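Local coordinates for protein GH127 beta-L-arabinofuranoside (Geobacillus stearothermophilus, PDB 4QK0) that probably hydrolyses beta-L-arabinofuranosidic linkages, releasing L-arabinose from arabinose-containing sugars as a family 127 glycoside hydrolase, at residues T334-R345 and N416-Y427; L436-D445 and K456-P464. One frame throughout, in Å; residues are numbered along the deposited sequence.

Contact 1 (T334-R345 and N416-Y427)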
loop_
_atom_site.group_PDB
_atom_site.type_symbol
_atom_site.label_atom_id
_atom_site.label_comp_id
_atom_site.label_asym_id
_atom_site.label_seq_id
_atom_site.Cartn_x
_atom_site.Cartn_y
_atom_site.Cartn_z
ATOM N N THR A 334 9.344 -8.711 -13.540
ATOM C CA THR A 334 10.466 -9.218 -14.285
ATOM C C THR A 334 10.291 -8.920 -15.784
ATOM O O THR A 334 11.190 -8.373 -16.389
ATOM C CB THR A 334 10.641 -10.749 -14.030
ATOM O OG1 THR A 334 10.815 -10.993 -12.623
ATOM C CG2 THR A 334 11.859 -11.260 -14.747
ATOM N N CYS A 335 9.123 -9.232 -16.322
ATOM C CA CYS A 335 8.830 -9.026 -17.720
ATOM C C CYS A 335 8.929 -7.549 -18.155
ATOM O O CYS A 335 9.275 -7.264 -19.291
ATOM C CB CYS A 335 7.460 -9.583 -18.071
ATOM S SG CYS A 335 7.512 -11.357 -18.210
ATOM N N ALA A 336 8.677 -6.616 -17.240
ATOM C CA ALA A 336 8.726 -5.207 -17.599
ATOM C C ALA A 336 10.161 -4.773 -17.729
ATOM O O ALA A 336 10.460 -3.913 -18.540
ATOM C CB ALA A 336 8.023 -4.346 -16.571
ATOM N N SER A 337 11.036 -5.325 -16.897
ATOM C CA SER A 337 12.432 -4.969 -16.952
ATOM C C SER A 337 13.095 -5.578 -18.214
ATOM O O SER A 337 13.917 -4.922 -18.857
ATOM C CB SER A 337 13.160 -5.393 -15.696
ATOM O OG SER A 337 12.938 -4.429 -14.691
ATOM N N ILE A 338 12.675 -6.789 -18.588
ATOM C CA ILE A 338 13.067 -7.382 -19.833
ATOM C C ILE A 338 12.586 -6.491 -20.962
ATOM O O ILE A 338 13.315 -6.198 -21.915
ATOM C CB ILE A 338 12.471 -8.789 -19.956
ATOM C CG1 ILE A 338 13.079 -9.726 -18.912
ATOM C CG2 ILE A 338 12.643 -9.332 -21.357
ATOM C CD1 ILE A 338 12.358 -11.066 -18.842
ATOM N N ALA A 339 11.329 -6.056 -20.901
ATOM C CA ALA A 339 10.789 -5.201 -21.979
ATOM C C ALA A 339 11.563 -3.877 -22.077
ATOM O O ALA A 339 11.750 -3.334 -23.163
ATOM C CB ALA A 339 9.339 -4.901 -21.738
ATOM N N LEU A 340 12.046 -3.374 -20.948
ATOM C CA LEU A 340 12.835 -2.157 -20.999
ATOM C C LEU A 340 14.124 -2.413 -21.774
ATOM O O LEU A 340 14.580 -1.589 -22.546
ATOM C CB LEU A 340 13.119 -1.666 -19.617
ATOM C CG LEU A 340 14.005 -0.452 -19.380
ATOM C CD1 LEU A 340 13.469 0.770 -20.118
ATOM C CD2 LEU A 340 14.092 -0.177 -17.891
ATOM N N VAL A 341 14.716 -3.565 -21.571
ATOM C CA VAL A 341 15.913 -3.893 -22.321
ATOM C C VAL A 341 15.626 -3.867 -23.847
ATOM O O VAL A 341 16.413 -3.300 -24.612
ATOM C CB VAL A 341 16.463 -5.254 -21.926
ATOM C CG1 VAL A 341 17.623 -5.662 -22.855
ATOM C CG2 VAL A 341 16.951 -5.217 -20.474
ATOM N N PHE A 342 14.531 -4.479 -24.265
ATOM C CA PHE A 342 14.156 -4.485 -25.684
ATOM C C PHE A 342 14.022 -3.043 -26.192
ATOM O O PHE A 342 14.476 -2.730 -27.289
ATOM C CB PHE A 342 12.843 -5.205 -25.982
ATOM C CG PHE A 342 12.795 -6.662 -25.576
ATOM C CD1 PHE A 342 13.931 -7.461 -25.565
ATOM C CD2 PHE A 342 11.583 -7.238 -25.219
ATOM C CE1 PHE A 342 13.855 -8.811 -25.201
ATOM C CE2 PHE A 342 11.497 -8.605 -24.863
ATOM C CZ PHE A 342 12.640 -9.389 -24.865
ATOM N N TRP A 343 13.367 -2.202 -25.416
ATOM C CA TRP A 343 13.154 -0.822 -25.797
ATOM C C TRP A 343 14.480 -0.119 -26.000
ATOM O O TRP A 343 14.668 0.542 -27.024
ATOM C CB TRP A 343 12.375 -0.112 -24.738
ATOM C CG TRP A 343 11.976 1.255 -25.091
ATOM C CD1 TRP A 343 11.873 1.791 -26.345
ATOM C CD2 TRP A 343 11.529 2.276 -24.191
ATOM N NE1 TRP A 343 11.402 3.068 -26.268
ATOM C CE2 TRP A 343 11.165 3.393 -24.969
ATOM C CE3 TRP A 343 11.363 2.336 -22.807
ATOM C CZ2 TRP A 343 10.683 4.601 -24.397
ATOM C CZ3 TRP A 343 10.885 3.529 -22.235
ATOM C CH2 TRP A 343 10.539 4.639 -23.028
ATOM N N THR A 344 15.416 -0.307 -25.080
ATOM C CA THR A 344 16.679 0.396 -25.165
ATOM C C THR A 344 17.410 0.060 -26.466
ATOM O O THR A 344 18.078 0.892 -27.062
ATOM C CB THR A 344 17.628 0.078 -23.989
ATOM O OG1 THR A 344 17.874 -1.337 -23.930
ATOM C CG2 THR A 344 17.005 0.523 -22.662
ATOM N N ARG A 345 17.326 -1.177 -26.879
ATOM C CA ARG A 345 17.985 -1.577 -28.083
ATOM C C ARG A 345 17.449 -0.810 -29.303
ATOM O O ARG A 345 18.218 -0.445 -30.137
ATOM C CB ARG A 345 17.861 -3.077 -28.281
ATOM C CG ARG A 345 18.881 -3.637 -29.263
ATOM C CD ARG A 345 18.534 -5.079 -29.514
ATOM N NE ARG A 345 19.208 -5.647 -30.660
ATOM C CZ ARG A 345 18.976 -6.875 -31.112
ATOM N NH1 ARG A 345 18.093 -7.671 -30.506
ATOM N NH2 ARG A 345 19.631 -7.314 -32.170
ATOM N N ASN A 416 10.327 -16.119 -20.544
ATOM C CA ASN A 416 10.676 -14.750 -20.764
ATOM C C ASN A 416 12.117 -14.494 -20.381
ATOM O O ASN A 416 12.857 -14.025 -21.243
ATOM C CB ASN A 416 9.680 -13.770 -20.165
ATOM C CG ASN A 416 8.948 -12.939 -21.238
ATOM O OD1 ASN A 416 7.776 -13.186 -21.501
ATOM N ND2 ASN A 416 9.642 -11.968 -21.867
ATOM N N LEU A 417 12.574 -14.777 -19.161
ATOM C CA LEU A 417 14.005 -14.534 -18.866
ATOM C C LEU A 417 14.929 -15.363 -19.723
ATOM O O LEU A 417 15.962 -14.905 -20.126
ATOM C CB LEU A 417 14.390 -14.822 -17.447
ATOM C CG LEU A 417 14.514 -13.637 -16.499
ATOM C CD1 LEU A 417 14.769 -14.205 -15.106
ATOM C CD2 LEU A 417 15.619 -12.654 -16.866
ATOM N N ALA A 418 14.552 -16.585 -19.978
ATOM C CA ALA A 418 15.342 -17.449 -20.844
ATOM C C ALA A 418 15.622 -16.801 -22.199
ATOM O O ALA A 418 16.745 -16.880 -22.673
ATOM C CB ALA A 418 14.627 -18.761 -21.073
ATOM N N ARG A 419 14.603 -16.226 -22.851
ATOM C CA ARG A 419 14.824 -15.695 -24.203
ATOM C C ARG A 419 15.746 -14.511 -24.179
ATOM O O ARG A 419 16.566 -14.385 -25.080
ATOM C CB ARG A 419 13.544 -15.405 -24.960
ATOM C CG ARG A 419 12.699 -14.270 -24.445
ATOM C CD ARG A 419 11.453 -14.158 -25.311
ATOM N NE ARG A 419 10.613 -13.061 -24.883
ATOM C CZ ARG A 419 9.982 -12.218 -25.686
ATOM N NH1 ARG A 419 10.098 -12.301 -27.014
ATOM N NH2 ARG A 419 9.231 -11.257 -25.150
ATOM N N LEU A 420 15.703 -13.699 -23.129
ATOM C CA LEU A 420 16.673 -12.619 -23.019
ATOM C C LEU A 420 18.113 -13.088 -22.748
ATOM O O LEU A 420 19.099 -12.670 -23.424
ATOM C CB LEU A 420 16.263 -11.642 -21.928
ATOM C CG LEU A 420 17.270 -10.526 -21.662
ATOM C CD1 LEU A 420 17.443 -9.677 -22.912
ATOM C CD2 LEU A 420 16.797 -9.638 -20.537
ATOM N N ILE A 421 18.269 -13.936 -21.735
ATOM C CA ILE A 421 19.590 -14.377 -21.324
ATOM C C ILE A 421 20.236 -15.097 -22.480
ATOM O O ILE A 421 21.426 -14.925 -22.747
ATOM C CB ILE A 421 19.486 -15.312 -20.092
ATOM C CG1 ILE A 421 19.240 -14.477 -18.820
ATOM C CG2 ILE A 421 20.750 -16.118 -19.903
ATOM C CD1 ILE A 421 18.890 -15.301 -17.613
ATOM N N ALA A 422 19.460 -15.947 -23.151
ATOM C CA ALA A 422 20.013 -16.768 -24.242
ATOM C C ALA A 422 20.464 -15.914 -25.427
ATOM O O ALA A 422 21.332 -16.326 -26.185
ATOM C CB ALA A 422 19.015 -17.820 -24.708
ATOM N N SER A 423 19.888 -14.723 -25.563
ATOM C CA SER A 423 20.235 -13.842 -26.654
ATOM C C SER A 423 21.128 -12.703 -26.213
ATOM O O SER A 423 21.221 -11.711 -26.908
ATOM C CB SER A 423 18.944 -13.293 -27.307
ATOM O OG SER A 423 18.192 -12.526 -26.394
ATOM N N ILE A 424 21.733 -12.809 -25.041
ATOM C CA ILE A 424 22.495 -11.705 -24.518
ATOM C C ILE A 424 23.555 -11.241 -25.524
ATOM O O ILE A 424 23.883 -10.044 -25.597
ATOM C CB ILE A 424 23.126 -12.044 -23.141
ATOM C CG1 ILE A 424 23.887 -10.867 -22.549
ATOM C CG2 ILE A 424 24.103 -13.166 -23.226
ATOM C CD1 ILE A 424 22.969 -9.768 -22.092
ATOM N N GLY A 425 24.093 -12.172 -26.289
ATOM C CA GLY A 425 25.115 -11.867 -27.271
ATOM C C GLY A 425 24.705 -10.843 -28.295
ATOM O O GLY A 425 25.534 -10.077 -28.764
ATOM N N HIS A 426 23.414 -10.768 -28.575
ATOM C CA HIS A 426 22.876 -9.829 -29.549
ATOM C C HIS A 426 22.875 -8.391 -29.035
ATOM O O HIS A 426 22.614 -7.501 -29.803
ATOM C CB HIS A 426 21.425 -10.106 -29.856
ATOM C CG HIS A 426 21.146 -11.430 -30.470
ATOM N ND1 HIS A 426 22.000 -12.494 -30.318
ATOM C CD2 HIS A 426 20.078 -11.898 -31.165
ATOM C CE1 HIS A 426 21.499 -13.548 -30.927
ATOM N NE2 HIS A 426 20.334 -13.213 -31.449
ATOM N N TYR A 427 23.136 -8.155 -27.745
ATOM C CA TYR A 427 23.076 -6.798 -27.205
ATOM C C TYR A 427 24.450 -6.170 -26.978
ATOM O O TYR A 427 24.546 -5.007 -26.611
ATOM C CB TYR A 427 22.264 -6.768 -25.862
ATOM C CG TYR A 427 20.833 -7.190 -26.041
ATOM C CD1 TYR A 427 20.499 -8.543 -26.201
ATOM C CD2 TYR A 427 19.817 -6.262 -26.128
ATOM C CE1 TYR A 427 19.184 -8.953 -26.414
ATOM C CE2 TYR A 427 18.503 -6.660 -26.341
ATOM C CZ TYR A 427 18.202 -8.008 -26.470
ATOM O OH TYR A 427 16.915 -8.414 -26.666
HETATM O O HOH W 1 15.548 -7.275 -28.741
#

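Contact 2 (L436-D445 and K456-P464)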
loop_
_atom_site.group_PDB
_atom_site.type_symbol
_atom_site.label_atom_id
_atom_site.label_comp_id
_atom_site.label_asym_id
_atom_site.label_seq_id
_atom_site.Cartn_x
_atom_site.Cartn_y
_atom_site.Cartn_z
ATOM N N LEU A 436 31.667 0.362 -35.657
ATOM C CA LEU A 436 31.349 -0.777 -34.779
ATOM C C LEU A 436 31.239 -0.245 -33.319
ATOM O O LEU A 436 32.187 0.360 -32.787
ATOM C CB LEU A 436 32.401 -1.859 -34.901
ATOM C CG LEU A 436 32.137 -3.273 -34.351
ATOM C CD1 LEU A 436 32.779 -3.463 -33.019
ATOM C CD2 LEU A 436 30.676 -3.660 -34.271
ATOM N N PHE A 437 30.047 -0.384 -32.737
ATOM C CA PHE A 437 29.728 0.113 -31.365
ATOM C C PHE A 437 29.815 -1.019 -30.355
ATOM O O PHE A 437 29.330 -2.108 -30.637
ATOM C CB PHE A 437 28.334 0.730 -31.289
ATOM C CG PHE A 437 28.205 2.009 -32.052
ATOM C CD1 PHE A 437 28.618 3.182 -31.505
ATOM C CD2 PHE A 437 27.745 2.002 -33.350
ATOM C CE1 PHE A 437 28.542 4.351 -32.217
ATOM C CE2 PHE A 437 27.640 3.168 -34.085
ATOM C CZ PHE A 437 28.056 4.351 -33.520
ATOM N N VAL A 438 30.508 -0.764 -29.238
ATOM C CA VAL A 438 30.529 -1.658 -28.082
ATOM C C VAL A 438 29.593 -1.061 -27.009
ATOM O O VAL A 438 29.874 0.013 -26.458
ATOM C CB VAL A 438 31.943 -1.812 -27.526
ATOM C CG1 VAL A 438 31.981 -2.886 -26.452
ATOM C CG2 VAL A 438 32.877 -2.234 -28.652
ATOM N N HIS A 439 28.463 -1.728 -26.773
ATOM C CA HIS A 439 27.497 -1.273 -25.767
ATOM C C HIS A 439 27.793 -1.843 -24.378
ATOM O O HIS A 439 27.782 -1.108 -23.391
ATOM C CB HIS A 439 26.102 -1.733 -26.092
ATOM C CG HIS A 439 25.579 -1.209 -27.367
ATOM N ND1 HIS A 439 25.831 0.072 -27.803
ATOM C CD2 HIS A 439 24.816 -1.797 -28.312
ATOM C CE1 HIS A 439 25.244 0.248 -28.966
ATOM N NE2 HIS A 439 24.606 -0.866 -29.288
ATOM N N LEU A 440 28.067 -3.149 -24.319
ATOM C CA LEU A 440 28.282 -3.862 -23.037
ATOM C C LEU A 440 29.694 -4.427 -22.946
ATOM O O LEU A 440 30.341 -4.770 -23.978
ATOM C CB LEU A 440 27.298 -5.004 -22.929
ATOM C CG LEU A 440 25.793 -4.650 -23.081
ATOM C CD1 LEU A 440 24.903 -5.861 -23.006
ATOM C CD2 LEU A 440 25.359 -3.675 -22.035
ATOM N N TYR A 441 30.203 -4.422 -21.725
ATOM C CA TYR A 441 31.534 -4.881 -21.456
ATOM C C TYR A 441 31.442 -6.307 -20.866
ATOM O O TYR A 441 31.127 -6.523 -19.725
ATOM C CB TYR A 441 32.280 -3.888 -20.582
ATOM C CG TYR A 441 32.494 -2.618 -21.358
ATOM C CD1 TYR A 441 33.335 -2.595 -22.449
ATOM C CD2 TYR A 441 31.801 -1.460 -21.057
ATOM C CE1 TYR A 441 33.498 -1.442 -23.210
ATOM C CE2 TYR A 441 31.948 -0.304 -21.824
ATOM C CZ TYR A 441 32.832 -0.310 -22.893
ATOM O OH TYR A 441 32.973 0.803 -23.671
ATOM N N VAL A 442 31.652 -7.251 -21.756
ATOM C CA VAL A 442 31.366 -8.653 -21.548
ATOM C C VAL A 442 32.444 -9.381 -22.316
ATOM O O VAL A 442 32.622 -9.112 -23.505
ATOM C CB VAL A 442 30.025 -9.067 -22.182
ATOM C CG1 VAL A 442 29.806 -10.558 -21.993
ATOM C CG2 VAL A 442 28.869 -8.298 -21.572
ATOM N N GLY A 443 33.157 -10.260 -21.630
ATOM C CA GLY A 443 34.138 -11.138 -22.245
ATOM C C GLY A 443 33.500 -11.845 -23.433
ATOM O O GLY A 443 32.518 -12.543 -23.280
ATOM N N SER A 444 34.023 -11.597 -24.630
ATOM C CA SER A 444 33.392 -12.062 -25.866
ATOM C C SER A 444 34.242 -11.768 -27.096
ATOM O O SER A 444 35.224 -11.029 -27.032
ATOM C CB SER A 444 32.085 -11.342 -26.069
ATOM O OG SER A 444 32.305 -9.935 -26.124
ATOM N N ASP A 445 33.844 -12.356 -28.214
ATOM C CA ASP A 445 34.367 -11.924 -29.486
ATOM C C ASP A 445 33.336 -11.879 -30.580
ATOM O O ASP A 445 32.251 -12.484 -30.511
ATOM C CB ASP A 445 35.621 -12.683 -29.894
ATOM C CG ASP A 445 35.429 -14.154 -29.897
ATOM O OD1 ASP A 445 34.547 -14.602 -30.647
ATOM O OD2 ASP A 445 36.154 -14.840 -29.160
ATOM N N LYS A 456 37.899 -9.026 -36.719
ATOM C CA LYS A 456 37.716 -9.793 -35.533
ATOM C C LYS A 456 38.022 -8.889 -34.322
ATOM O O LYS A 456 39.077 -8.251 -34.227
ATOM C CB LYS A 456 38.629 -11.008 -35.573
ATOM C CG LYS A 456 38.113 -12.194 -34.797
ATOM C CD LYS A 456 38.653 -12.181 -33.382
ATOM C CE LYS A 456 38.119 -13.341 -32.542
ATOM N NZ LYS A 456 39.016 -14.535 -32.532
ATOM N N ILE A 457 37.084 -8.860 -33.382
ATOM C CA ILE A 457 37.256 -8.102 -32.136
ATOM C C ILE A 457 37.041 -8.975 -30.910
ATOM O O ILE A 457 36.096 -9.739 -30.858
ATOM C CB ILE A 457 36.350 -6.889 -32.148
ATOM C CG1 ILE A 457 36.942 -5.912 -33.139
ATOM C CG2 ILE A 457 36.299 -6.242 -30.762
ATOM C CD1 ILE A 457 36.028 -4.822 -33.555
HETATM N N MSE A 458 37.978 -8.914 -29.981
HETATM C CA MSE A 458 37.965 -9.724 -28.771
HETATM C C MSE A 458 37.891 -8.770 -27.603
HETATM O O MSE A 458 38.632 -7.774 -27.576
HETATM C CB MSE A 458 39.295 -10.447 -28.687
HETATM C CG MSE A 458 39.225 -11.939 -28.443
HETATM SE SE MSE A 458 40.890 -12.802 -28.941
HETATM C CE MSE A 458 41.172 -12.042 -30.747
ATOM N N GLN A 459 37.007 -9.060 -26.639
ATOM C CA GLN A 459 36.975 -8.359 -25.324
ATOM C C GLN A 459 37.406 -9.297 -24.228
ATOM O O GLN A 459 36.795 -10.352 -24.081
ATOM C CB GLN A 459 35.562 -7.995 -24.937
ATOM C CG GLN A 459 35.089 -6.652 -25.321
ATOM C CD GLN A 459 33.826 -6.256 -24.599
ATOM O OE1 GLN A 459 33.851 -5.932 -23.409
ATOM N NE2 GLN A 459 32.733 -6.274 -25.305
ATOM N N GLU A 460 38.380 -8.900 -23.422
ATOM C CA GLU A 460 38.740 -9.649 -22.208
ATOM C C GLU A 460 38.541 -8.716 -21.023
ATOM O O GLU A 460 39.058 -7.609 -21.015
ATOM C CB GLU A 460 40.197 -10.126 -22.236
ATOM C CG GLU A 460 40.518 -11.002 -23.452
ATOM C CD GLU A 460 41.991 -11.436 -23.527
ATOM O OE1 GLU A 460 42.887 -10.596 -23.798
ATOM O OE2 GLU A 460 42.242 -12.637 -23.321
ATOM N N THR A 461 37.797 -9.163 -20.037
ATOM C CA THR A 461 37.447 -8.292 -18.904
ATOM C C THR A 461 36.785 -9.124 -17.821
ATOM O O THR A 461 36.125 -10.122 -18.146
ATOM C CB THR A 461 36.466 -7.172 -19.321
ATOM O OG1 THR A 461 36.258 -6.276 -18.216
ATOM C CG2 THR A 461 35.172 -7.738 -19.823
ATOM N N ASN A 462 36.994 -8.732 -16.568
ATOM C CA ASN A 462 36.253 -9.335 -15.429
ATOM C C ASN A 462 35.034 -8.497 -15.014
ATOM O O ASN A 462 34.466 -8.726 -13.960
ATOM C CB ASN A 462 37.142 -9.523 -14.194
ATOM C CG ASN A 462 38.347 -10.417 -14.457
ATOM O OD1 ASN A 462 39.449 -10.115 -13.995
ATOM N ND2 ASN A 462 38.157 -11.494 -15.223
ATOM N N TYR A 463 34.639 -7.541 -15.857
ATOM C CA TYR A 463 33.401 -6.817 -15.692
ATOM C C TYR A 463 32.297 -7.841 -15.498
ATOM O O TYR A 463 32.271 -8.868 -16.188
ATOM C CB TYR A 463 33.166 -6.018 -16.926
ATOM C CG TYR A 463 32.261 -4.779 -16.867
ATOM C CD1 TYR A 463 30.890 -4.880 -17.023
ATOM C CD2 TYR A 463 32.822 -3.506 -16.872
ATOM C CE1 TYR A 463 30.112 -3.751 -17.073
ATOM C CE2 TYR A 463 32.038 -2.386 -16.947
ATOM C CZ TYR A 463 30.702 -2.504 -17.046
ATOM O OH TYR A 463 29.932 -1.359 -17.096
ATOM N N PRO A 464 31.361 -7.574 -14.556
ATOM C CA PRO A 464 31.166 -6.317 -13.854
ATOM C C PRO A 464 31.936 -6.131 -12.585
ATOM O O PRO A 464 31.774 -5.088 -11.928
ATOM C CB PRO A 464 29.680 -6.349 -13.541
ATOM C CG PRO A 464 29.412 -7.777 -13.304
ATOM C CD PRO A 464 30.281 -8.516 -14.284
HETATM O O HOH W 2 29.856 -8.197 -18.032
HETATM O O HOH W 3 33.469 -10.504 -18.569
#

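Contact 1 (T334-R345 and N416-Y427)
Tyr-427 meets three side chains of helix 334-345 at once. Arg-345 crosses its ring at about a right angle: CD comes obliquely to within 3.5 Å of Tyr-427 CE2. The guanidinium carbon CZ stands over the ring face, 4.9 Å from the centroid and 15° off the normal, a cation-pi contact with the two planes inclined to each other. Getting there takes an extended chain from CG to NE, with CG anti to the backbone N (chi1 -162°). The guanidinium also has the carbonyl O of His-426 over one face, and a water links Arg-345 NH1 to Tyr-427 OH. Val-341 CG1 packs obliquely against the tyrosine at CE2, 3.7 Å away. The hydroxyl Tyr-427 OH sits near the plane of the Phe-342 ring, at its edge, 3.3 Å from CD1. Another part of that ring edge, at CE2, lies over a face of the Arg-419 guanidinium, 3.5 Å from NH2; the planes are steeply inclined, and Arg-419 NH1 is taken by a salt bridge to Glu-84. Toward the N-terminal ends, Ile-338 and Leu-420 lie alongside each other, pointing opposite ways, Ile-338 CG1 4.1 Å from Leu-420 CD2, while Ile-338 CD1 reaches Leu-417 N. The axes of segments 334-345 and 416-422 approach to 10.2 Å at 30°, near-parallel helix packing in a mainly helical catalytic domain, consistent with the (alpha/alpha)6 barrel of the six-hairpin clan.

Contact 2 (L436-D445 and K456-P464)
Gln-459 pushes its amide into the bend of residues 440-442 and grips the backbone with both ends. NE2 donates to Leu-440 O at 3.1 Å, lying in the carbonyl plane with the acceptor near the amide plane, and the bond is fairly straight (159°). OE1 accepts from Val-442 N less favourably, the donor standing 41° out of the carbonyl plane. The same OE1 comes to the edge of the Tyr-441 ring, 3.5 Å from CD1, the two planes steeply inclined. Tyr-429 OH also hydrogen-bonds to both Gln-459 NE2 and Ser-444 OG. Beyond the amide the backbones form part of an antiparallel beta hairpin, strands 444-450 and 453-461: Ser-444 and Gln-459 are a hydrogen-bonded pair, Gln-459 N to Ser-444 O being short at 2.7 Å, and Asp-445 with Met-458, here selenomethionine and poorly ordered, is the following non-hydrogen-bonded pair. Lys-456 bends so that its CE lies against Asp-445 CB at 3.7 Å; the charged ends stay 4.4 Å apart, Asp-445 OD2 to Lys-456 NZ, too far for a salt bridge. Tyr-441 CB sits over the centre of one Tyr-463 ring face, 3.7 Å from the centroid, a CH-pi contact; chi1 of -157° swings the Tyr-463 ring to the side where Tyr-441 CB lies. Between strands 436-438 and 453-461, Leu-436 CD1 and Ile-457 CD1 meet tip to tip at 3.6 Å.

How the contacts relate
Contact 1 comes first along the chain and is complete before contact 2 opens; their centres lie about 18 Å apart. Contact 1 sits about 4 Å from the centre of the chain, in the helical catalytic domain, where helix 334-350 packs against helix 413-422. Contact 2, about 20 Å from that centre, belongs to the middle domain and joins strand 436-438 and the loop after it to the hairpin 444-450/453-461 of a seven-stranded antiparallel sheet. The two touch where Tyr-427 O packs on Leu-440 CD1, 3.7 Å away, and on the ring of His-439. Strand 429-431 begins two residues after Tyr-427 and pairs with 436-438, so the chain passes from catalytic helices to beta domain within a few residues.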